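Local coordinates for amide synthase (Vibrio cholerae, PDB 1L5A), which is a stand-alone condensation enzyme of nonribosomal peptide synthesis that probably forms an amide bond in the assembly of the siderophore vibriobactin, at residues 22-33 / 344-355; 358-366 / 376-385. All coordinates share one frame; numbering follows the deposited sequence.

Contact 1: residues 22-33 / 344-355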
loop_
_atom_site.group_PDB
_atom_site.type_symbol
_atom_site.label_atom_id
_atom_site.label_comp_id
_atom_site.label_asym_id
_atom_site.label_seq_id
_atom_site.Cartn_x
_atom_site.Cartn_y
_atom_site.Cartn_z
ATOM N N THR A 22 32.728 13.824 -2.260
ATOM C CA THR A 22 32.574 14.000 -3.695
ATOM C C THR A 22 32.364 12.647 -4.363
ATOM O O THR A 22 32.788 11.617 -3.846
ATOM C CB THR A 22 33.836 14.625 -4.310
ATOM O OG1 THR A 22 34.071 15.919 -3.738
ATOM C CG2 THR A 22 33.687 14.753 -5.807
ATOM N N VAL A 23 31.702 12.651 -5.510
ATOM C CA VAL A 23 31.483 11.425 -6.266
ATOM C C VAL A 23 31.913 11.720 -7.703
ATOM O O VAL A 23 31.332 12.574 -8.385
ATOM C CB VAL A 23 29.996 11.001 -6.280
ATOM C CG1 VAL A 23 29.874 9.571 -6.780
ATOM C CG2 VAL A 23 29.399 11.128 -4.906
ATOM N N ALA A 24 32.945 11.035 -8.160
ATOM C CA ALA A 24 33.411 11.249 -9.520
ATOM C C ALA A 24 33.705 9.937 -10.226
ATOM O O ALA A 24 34.317 9.021 -9.656
ATOM C CB ALA A 24 34.665 12.155 -9.529
ATOM N N HIS A 25 33.234 9.840 -11.464
ATOM C CA HIS A 25 33.467 8.662 -12.287
ATOM C C HIS A 25 34.056 9.098 -13.624
ATOM O O HIS A 25 33.838 10.213 -14.082
ATOM C CB HIS A 25 32.168 7.905 -12.561
ATOM C CG HIS A 25 31.638 7.135 -11.392
ATOM N ND1 HIS A 25 30.924 5.965 -11.540
ATOM C CD2 HIS A 25 31.691 7.377 -10.059
ATOM C CE1 HIS A 25 30.561 5.518 -10.352
ATOM N NE2 HIS A 25 31.013 6.356 -9.436
ATOM N N SER A 26 34.824 8.224 -14.244
ATOM C CA SER A 26 35.359 8.534 -15.547
ATOM C C SER A 26 34.970 7.356 -16.406
ATOM O O SER A 26 35.021 6.198 -15.968
ATOM C CB SER A 26 36.878 8.702 -15.517
ATOM O OG SER A 26 37.526 7.472 -15.305
ATOM N N LEU A 27 34.535 7.660 -17.621
ATOM C CA LEU A 27 34.145 6.628 -18.563
ATOM C C LEU A 27 35.111 6.722 -19.728
ATOM O O LEU A 27 35.371 7.811 -20.258
ATOM C CB LEU A 27 32.706 6.858 -19.033
ATOM C CG LEU A 27 31.613 6.752 -17.962
ATOM C CD1 LEU A 27 30.246 6.960 -18.603
ATOM C CD2 LEU A 27 31.685 5.387 -17.278
ATOM N N ARG A 28 35.689 5.596 -20.104
ATOM C CA ARG A 28 36.614 5.610 -21.217
ATOM C C ARG A 28 36.003 4.716 -22.261
ATOM O O ARG A 28 35.787 3.515 -22.041
ATOM C CB ARG A 28 38.001 5.101 -20.818
ATOM C CG ARG A 28 39.106 5.571 -21.778
ATOM C CD ARG A 28 40.500 5.183 -21.293
ATOM N NE ARG A 28 40.757 3.750 -21.418
ATOM C CZ ARG A 28 41.227 3.175 -22.518
ATOM N NH1 ARG A 28 41.499 3.918 -23.588
ATOM N NH2 ARG A 28 41.415 1.860 -22.551
ATOM N N LEU A 29 35.691 5.327 -23.394
ATOM C CA LEU A 29 35.081 4.603 -24.478
ATOM C C LEU A 29 36.093 4.416 -25.587
ATOM O O LEU A 29 36.679 5.371 -26.101
ATOM C CB LEU A 29 33.857 5.367 -24.985
ATOM C CG LEU A 29 32.892 5.836 -23.893
ATOM C CD1 LEU A 29 31.560 6.233 -24.549
ATOM C CD2 LEU A 29 32.685 4.713 -22.850
ATOM N N THR A 30 36.301 3.162 -25.937
ATOM C CA THR A 30 37.227 2.800 -26.983
ATOM C C THR A 30 36.375 2.223 -28.104
ATOM O O THR A 30 35.705 1.201 -27.918
ATOM C CB THR A 30 38.238 1.770 -26.429
ATOM O OG1 THR A 30 39.017 2.407 -25.408
ATOM C CG2 THR A 30 39.167 1.244 -27.522
ATOM N N GLY A 31 36.375 2.902 -29.252
ATOM C CA GLY A 31 35.568 2.446 -30.378
ATOM C C GLY A 31 35.084 3.553 -31.308
ATOM O O GLY A 31 35.223 4.734 -31.001
ATOM N N PRO A 32 34.491 3.198 -32.458
ATOM C CA PRO A 32 33.983 4.150 -33.455
ATOM C C PRO A 32 32.702 4.868 -33.005
ATOM O O PRO A 32 31.675 4.822 -33.681
ATOM C CB PRO A 32 33.737 3.261 -34.658
ATOM C CG PRO A 32 33.145 2.039 -33.987
ATOM C CD PRO A 32 34.086 1.822 -32.806
ATOM N N LEU A 33 32.779 5.536 -31.865
ATOM C CA LEU A 33 31.654 6.255 -31.302
ATOM C C LEU A 33 31.396 7.556 -32.062
ATOM O O LEU A 33 32.309 8.119 -32.662
ATOM C CB LEU A 33 31.968 6.498 -29.827
ATOM C CG LEU A 33 31.388 7.607 -28.966
ATOM C CD1 LEU A 33 31.763 7.324 -27.540
ATOM C CD2 LEU A 33 31.937 8.961 -29.384
ATOM N N PHE A 344 27.826 1.224 -25.083
ATOM C CA PHE A 344 27.711 2.058 -26.279
ATOM C C PHE A 344 28.092 1.219 -27.505
ATOM O O PHE A 344 29.201 0.667 -27.573
ATOM C CB PHE A 344 28.626 3.273 -26.204
ATOM C CG PHE A 344 28.372 4.150 -25.022
ATOM C CD1 PHE A 344 28.884 3.819 -23.769
ATOM C CD2 PHE A 344 27.583 5.303 -25.154
ATOM C CE1 PHE A 344 28.615 4.615 -22.656
ATOM C CE2 PHE A 344 27.301 6.115 -24.048
ATOM C CZ PHE A 344 27.817 5.770 -22.794
ATOM N N ALA A 345 27.169 1.122 -28.460
ATOM C CA ALA A 345 27.378 0.352 -29.686
ATOM C C ALA A 345 28.814 0.336 -30.191
ATOM O O ALA A 345 29.453 1.380 -30.334
ATOM C CB ALA A 345 26.469 0.869 -30.787
ATOM N N ASP A 346 29.309 -0.865 -30.458
ATOM C CA ASP A 346 30.655 -1.058 -30.972
ATOM C C ASP A 346 31.766 -0.455 -30.116
ATOM O O ASP A 346 32.780 -0.011 -30.648
ATOM C CB ASP A 346 30.740 -0.510 -32.406
ATOM C CG ASP A 346 29.619 -1.033 -33.296
ATOM O OD1 ASP A 346 29.376 -2.258 -33.300
ATOM O OD2 ASP A 346 28.973 -0.219 -33.992
ATOM N N CYS A 347 31.587 -0.436 -28.795
ATOM C CA CYS A 347 32.631 0.104 -27.916
ATOM C C CYS A 347 32.831 -0.682 -26.631
ATOM O O CYS A 347 31.961 -1.435 -26.188
ATOM C CB CYS A 347 32.341 1.557 -27.532
ATOM S SG CYS A 347 32.183 2.729 -28.892
ATOM N N GLN A 348 34.004 -0.506 -26.043
ATOM C CA GLN A 348 34.305 -1.127 -24.760
ATOM C C GLN A 348 34.259 0.043 -23.793
ATOM O O GLN A 348 34.688 1.141 -24.124
ATOM C CB GLN A 348 35.704 -1.740 -24.728
ATOM C CG GLN A 348 35.936 -2.818 -25.764
ATOM C CD GLN A 348 34.750 -3.747 -25.904
ATOM O OE1 GLN A 348 34.274 -4.316 -24.918
ATOM N NE2 GLN A 348 34.262 -3.909 -27.138
ATOM N N THR A 349 33.731 -0.193 -22.604
ATOM C CA THR A 349 33.642 0.849 -21.599
ATOM C C THR A 349 34.487 0.493 -20.378
ATOM O O THR A 349 34.340 -0.569 -19.776
ATOM C CB THR A 349 32.170 1.056 -21.176
ATOM O OG1 THR A 349 31.436 1.581 -22.290
ATOM C CG2 THR A 349 32.056 2.012 -19.986
ATOM N N GLU A 350 35.394 1.383 -20.027
ATOM C CA GLU A 350 36.229 1.177 -18.858
ATOM C C GLU A 350 35.775 2.262 -17.877
ATOM O O GLU A 350 35.941 3.464 -18.121
ATOM C CB GLU A 350 37.711 1.331 -19.238
ATOM C CG GLU A 350 38.691 1.399 -18.062
ATOM C CD GLU A 350 40.129 1.683 -18.515
ATOM O OE1 GLU A 350 40.747 0.783 -19.133
ATOM O OE2 GLU A 350 40.632 2.808 -18.264
ATOM N N LEU A 351 35.160 1.836 -16.783
ATOM C CA LEU A 351 34.670 2.774 -15.780
ATOM C C LEU A 351 35.689 2.908 -14.663
ATOM O O LEU A 351 36.304 1.924 -14.253
ATOM C CB LEU A 351 33.343 2.263 -15.223
ATOM C CG LEU A 351 32.486 3.178 -14.350
ATOM C CD1 LEU A 351 31.054 2.619 -14.303
ATOM C CD2 LEU A 351 33.096 3.307 -12.966
ATOM N N LYS A 352 35.896 4.119 -14.170
ATOM C CA LYS A 352 36.853 4.283 -13.086
ATOM C C LYS A 352 36.312 5.234 -12.020
ATOM O O LYS A 352 35.949 6.385 -12.310
ATOM C CB LYS A 352 38.200 4.779 -13.632
ATOM C CG LYS A 352 39.392 4.554 -12.677
ATOM C CD LYS A 352 40.697 5.253 -13.174
ATOM C CE LYS A 352 41.862 5.160 -12.166
ATOM N NZ LYS A 352 42.792 6.314 -12.319
ATOM N N VAL A 353 36.223 4.727 -10.791
ATOM C CA VAL A 353 35.749 5.505 -9.649
ATOM C C VAL A 353 36.914 6.392 -9.207
ATOM O O VAL A 353 37.922 5.888 -8.737
ATOM C CB VAL A 353 35.330 4.572 -8.483
ATOM C CG1 VAL A 353 34.920 5.392 -7.284
ATOM C CG2 VAL A 353 34.182 3.658 -8.922
ATOM N N LEU A 354 36.776 7.706 -9.378
ATOM C CA LEU A 354 37.833 8.654 -9.040
ATOM C C LEU A 354 37.669 9.251 -7.666
ATOM O O LEU A 354 38.635 9.770 -7.091
ATOM C CB LEU A 354 37.871 9.794 -10.053
ATOM C CG LEU A 354 38.177 9.391 -11.485
ATOM C CD1 LEU A 354 38.103 10.620 -12.383
ATOM C CD2 LEU A 354 39.553 8.757 -11.539
ATOM N N ALA A 355 36.440 9.202 -7.160
ATOM C CA ALA A 355 36.113 9.714 -5.836
ATOM C C ALA A 355 34.797 9.086 -5.391
ATOM O O ALA A 355 33.901 8.848 -6.219
ATOM C CB ALA A 355 35.985 11.231 -5.878
HETATM O O HOH W 1 37.663 5.747 -17.232
#
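Ala24 opens the pairing of strand 22-30 with the antiparallel edge strand 348-356 at a classic beta bulge, in the N-terminal sheet of the condensation-domain fold. Leu354 N and Ala355 N both donate to Ala24 O, at 2.8 and 3.3 Å, from the same face of its carbonyl plane, and the Ala24 methyl rests against the CB atoms of both residues. One residue on, the His25 ring has Val353 CG2 over one face, displaced toward the rim, while ND1 is held by Glu138 of helix 131-150. Ser26 sits on the other face of the sheet; its first torsion (chi1 70°) places OG between backbone N and carbonyl carbon, close to Lys352 CB and 2.6 Å from a water that donates to Glu350 O. Leu27 lies alongside Leu351, its CD2 branch 3.8 Å from Leu351 CG. The Arg28 chain bends at chi3 (72°) and brings NE to Glu350 OE2 at 3.3 Å, a weak bond within a salt bridge, the guanidinium turned 56° from the carboxylate; Glu117 takes NH1 and also Thr30 OG1. Leu29 splits its branches: CD2 packs on Thr349, whose OG1 is hydrogen-bonded to Pro342 O, and CD1 stands over the centre of the Phe344 ring, 3.8 Å from its centroid, in a CH-pi contact. Tyr145 of helix 131-150 meets the Phe344 ring edge-to-face, and Leu141 of the same helix also touches it. At Thr30, whose backbone exchanges two hydrogen bonds with Gln348, strand 22-30 ends and Gly31 follows, with backbone angles that call for glycine. Pro32 then crosses Asp346 in the type II turn 344-347, and Leu33 CB comes to 3.9 Å from Cys347 SG.

Contact 2: residues 358-366 / 376-385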
loop_
_atom_site.group_PDB
_atom_site.type_symbol
_atom_site.label_atom_id
_atom_site.label_comp_id
_atom_site.label_asym_id
_atom_site.label_seq_id
_atom_site.Cartn_x
_atom_site.Cartn_y
_atom_site.Cartn_z
ATOM N N SER A 358 34.371 9.181 1.941
ATOM C CA SER A 358 35.477 8.925 2.844
ATOM C C SER A 358 35.324 7.585 3.552
ATOM O O SER A 358 34.230 7.212 3.992
ATOM C CB SER A 358 35.575 10.069 3.856
ATOM O OG SER A 358 34.281 10.456 4.286
ATOM N N ALA A 359 36.437 6.868 3.650
ATOM C CA ALA A 359 36.456 5.559 4.286
ATOM C C ALA A 359 36.460 5.697 5.803
ATOM O O ALA A 359 37.254 6.454 6.356
ATOM C CB ALA A 359 37.692 4.777 3.821
ATOM N N GLU A 360 35.570 4.979 6.476
ATOM C CA GLU A 360 35.519 5.034 7.927
ATOM C C GLU A 360 35.357 3.596 8.420
ATOM O O GLU A 360 34.519 2.860 7.915
ATOM C CB GLU A 360 34.350 5.910 8.367
ATOM C CG GLU A 360 34.561 6.621 9.692
ATOM C CD GLU A 360 33.510 7.703 9.956
ATOM O OE1 GLU A 360 33.342 8.595 9.088
ATOM O OE2 GLU A 360 32.857 7.661 11.031
ATOM N N GLY A 361 36.173 3.190 9.387
ATOM C CA GLY A 361 36.091 1.830 9.888
ATOM C C GLY A 361 36.591 0.845 8.846
ATOM O O GLY A 361 37.496 1.152 8.078
ATOM N N ILE A 362 36.041 -0.361 8.832
ATOM C CA ILE A 362 36.444 -1.332 7.837
ATOM C C ILE A 362 35.237 -1.561 6.920
ATOM O O ILE A 362 34.086 -1.533 7.360
ATOM C CB ILE A 362 36.887 -2.648 8.475
ATOM C CG1 ILE A 362 37.494 -3.555 7.394
ATOM C CG2 ILE A 362 35.708 -3.313 9.158
ATOM C CD1 ILE A 362 38.028 -4.859 7.894
ATOM N N ASN A 363 35.510 -1.774 5.641
ATOM C CA ASN A 363 34.470 -1.945 4.633
ATOM C C ASN A 363 34.712 -3.188 3.753
ATOM O O ASN A 363 35.830 -3.421 3.272
ATOM C CB ASN A 363 34.465 -0.684 3.770
ATOM C CG ASN A 363 33.272 -0.594 2.844
ATOM O OD1 ASN A 363 32.324 0.156 3.109
ATOM N ND2 ASN A 363 33.311 -1.344 1.742
ATOM N N PHE A 364 33.676 -4.001 3.570
ATOM C CA PHE A 364 33.784 -5.174 2.717
ATOM C C PHE A 364 32.955 -4.843 1.494
ATOM O O PHE A 364 31.773 -4.524 1.606
ATOM C CB PHE A 364 33.239 -6.426 3.417
ATOM C CG PHE A 364 33.975 -6.765 4.671
ATOM C CD1 PHE A 364 33.401 -6.530 5.917
ATOM C CD2 PHE A 364 35.285 -7.225 4.611
ATOM C CE1 PHE A 364 34.126 -6.738 7.092
ATOM C CE2 PHE A 364 36.016 -7.436 5.778
ATOM C CZ PHE A 364 35.439 -7.189 7.021
ATOM N N THR A 365 33.576 -4.890 0.327
ATOM C CA THR A 365 32.862 -4.572 -0.889
ATOM C C THR A 365 32.934 -5.670 -1.934
ATOM O O THR A 365 33.972 -6.285 -2.160
ATOM C CB THR A 365 33.369 -3.267 -1.482
ATOM O OG1 THR A 365 32.753 -2.175 -0.792
ATOM C CG2 THR A 365 33.042 -3.186 -2.962
ATOM N N PHE A 366 31.799 -5.932 -2.557
ATOM C CA PHE A 366 31.753 -6.945 -3.585
ATOM C C PHE A 366 31.348 -6.267 -4.882
ATOM O O PHE A 366 30.234 -5.754 -4.999
ATOM C CB PHE A 366 30.751 -8.027 -3.212
ATOM C CG PHE A 366 31.224 -8.946 -2.125
ATOM C CD1 PHE A 366 30.827 -8.753 -0.808
ATOM C CD2 PHE A 366 32.041 -10.043 -2.428
ATOM C CE1 PHE A 366 31.231 -9.654 0.208
ATOM C CE2 PHE A 366 32.447 -10.941 -1.433
ATOM C CZ PHE A 366 32.039 -10.746 -0.110
ATOM N N LEU A 376 36.234 -9.066 -4.233
ATOM C CA LEU A 376 36.005 -8.608 -2.874
ATOM C C LEU A 376 37.088 -7.605 -2.545
ATOM O O LEU A 376 38.266 -7.888 -2.722
ATOM C CB LEU A 376 36.092 -9.768 -1.883
ATOM C CG LEU A 376 36.298 -9.344 -0.414
ATOM C CD1 LEU A 376 35.149 -8.472 0.040
ATOM C CD2 LEU A 376 36.402 -10.560 0.478
ATOM N N ASP A 377 36.690 -6.429 -2.081
ATOM C CA ASP A 377 37.648 -5.403 -1.715
ATOM C C ASP A 377 37.537 -5.164 -0.225
ATOM O O ASP A 377 36.454 -4.837 0.267
ATOM C CB ASP A 377 37.353 -4.092 -2.433
ATOM C CG ASP A 377 37.338 -4.236 -3.934
ATOM O OD1 ASP A 377 38.160 -5.011 -4.471
ATOM O OD2 ASP A 377 36.510 -3.553 -4.578
ATOM N N ILE A 378 38.649 -5.332 0.491
ATOM C CA ILE A 378 38.668 -5.099 1.931
ATOM C C ILE A 378 39.392 -3.777 2.155
ATOM O O ILE A 378 40.605 -3.705 2.041
ATOM C CB ILE A 378 39.411 -6.222 2.674
ATOM C CG1 ILE A 378 38.941 -7.589 2.168
ATOM C CG2 ILE A 378 39.156 -6.117 4.163
ATOM C CD1 ILE A 378 37.474 -7.826 2.328
ATOM N N THR A 379 38.641 -2.731 2.472
ATOM C CA THR A 379 39.204 -1.405 2.692
ATOM C C THR A 379 39.019 -0.901 4.125
ATOM O O THR A 379 37.936 -1.010 4.702
ATOM C CB THR A 379 38.545 -0.403 1.756
ATOM O OG1 THR A 379 38.866 -0.756 0.408
ATOM C CG2 THR A 379 39.008 1.011 2.056
ATOM N N ALA A 380 40.083 -0.340 4.691
ATOM C CA ALA A 380 40.028 0.183 6.046
ATOM C C ALA A 380 40.651 1.558 6.107
ATOM O O ALA A 380 41.551 1.874 5.339
ATOM C CB ALA A 380 40.758 -0.745 6.999
ATOM N N ASP A 381 40.141 2.381 7.013
ATOM C CA ASP A 381 40.674 3.711 7.235
ATOM C C ASP A 381 41.511 3.560 8.505
ATOM O O ASP A 381 40.972 3.461 9.608
ATOM C CB ASP A 381 39.545 4.712 7.464
ATOM C CG ASP A 381 40.003 5.930 8.243
ATOM O OD1 ASP A 381 41.201 6.284 8.144
ATOM O OD2 ASP A 381 39.161 6.537 8.948
ATOM N N LEU A 382 42.825 3.529 8.351
ATOM C CA LEU A 382 43.699 3.345 9.505
ATOM C C LEU A 382 43.546 4.381 10.618
ATOM O O LEU A 382 43.963 4.141 11.748
ATOM C CB LEU A 382 45.160 3.241 9.045
ATOM C CG LEU A 382 45.356 2.006 8.148
ATOM C CD1 LEU A 382 46.830 1.718 7.926
ATOM C CD2 LEU A 382 44.696 0.800 8.815
ATOM N N ALA A 383 42.915 5.509 10.308
ATOM C CA ALA A 383 42.702 6.561 11.295
ATOM C C ALA A 383 41.466 6.283 12.160
ATOM O O ALA A 383 41.201 6.996 13.124
ATOM C CB ALA A 383 42.544 7.899 10.592
ATOM N N SER A 384 40.704 5.257 11.811
ATOM C CA SER A 384 39.509 4.927 12.584
ATOM C C SER A 384 39.274 3.420 12.629
ATOM O O SER A 384 38.168 2.966 12.929
ATOM C CB SER A 384 38.275 5.608 11.979
ATOM O OG SER A 384 38.023 5.125 10.663
ATOM N N TYR A 385 40.308 2.643 12.313
ATOM C CA TYR A 385 40.183 1.193 12.334
ATOM C C TYR A 385 41.587 0.616 12.421
ATOM O O TYR A 385 42.451 0.959 11.636
ATOM C CB TYR A 385 39.480 0.695 11.075
ATOM C CG TYR A 385 39.121 -0.760 11.163
ATOM C CD1 TYR A 385 38.011 -1.182 11.905
ATOM C CD2 TYR A 385 39.931 -1.731 10.581
ATOM C CE1 TYR A 385 37.719 -2.543 12.068
ATOM C CE2 TYR A 385 39.648 -3.096 10.746
ATOM C CZ TYR A 385 38.539 -3.485 11.492
ATOM O OH TYR A 385 38.251 -4.820 11.653
#
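Ile362 sets its CB over the centre of the Tyr385 ring, 3.5 Å from the centroid, with CG2 above the rim by CE1 and CZ and CD1 past it, by CE2 and OH. On the same hairpin face, Ile378 CD1 meets the edge of the Phe364 ring, and Leu376 CD1 stands over a face of Phe366, 4.0 Å from the centroid and offset toward the rim. In Leu376 CG is anti to the backbone N (chi1 162°), and chi2 (60°) turns CD1 to the ring. Backbone bonds join Asn363 with Thr379 and Thr365 with Asp377 in both directions; Asp381 N reaches Gly361 O at 3.1 Å. Gly361 N points almost straight at Ser384 OG (3.0 Å, 174°). That hydroxyl donates to Asp381 OD2, a very short contact of doubtful length, while Asp381 OD1 receives Ala383 N in an Asx turn, consistent with the carboxylate helping to set the bend and the serine. Tyr201 and the His207 backbone also hydrogen-bond to it. Helices 387-409 (His393, Phe397) and 234-249 (Leu246, Leu238) lie against the aromatic face, and Ser210 and Ser212 of strand 208-214 hold Thr379 and Asp377. The whole is an antiparallel beta hairpin in the second condensation-domain sheet.

In the fold
Contacts 1 and 2 follow each other along the chain, strand 348-356 leading into strand 362-368, yet their centres are 25 Å apart and they belong to different sheets. Contact 1 joins strands more than 300 residues apart in sequence and adds an edge strand to the N-terminal sheet; contact 2 is a local hairpin whose strands both lie inside their sheet. Both are partly buried, with nine buried residues each, but six touching residues of contact 1 are exposed and none of contact 2. One face of contact 1 carries charged side chains and a bound water. Contact 2 packs aliphatic groups on three aromatic rings, its opposite face being polar (Asn363, Thr365, Asp377, Thr379).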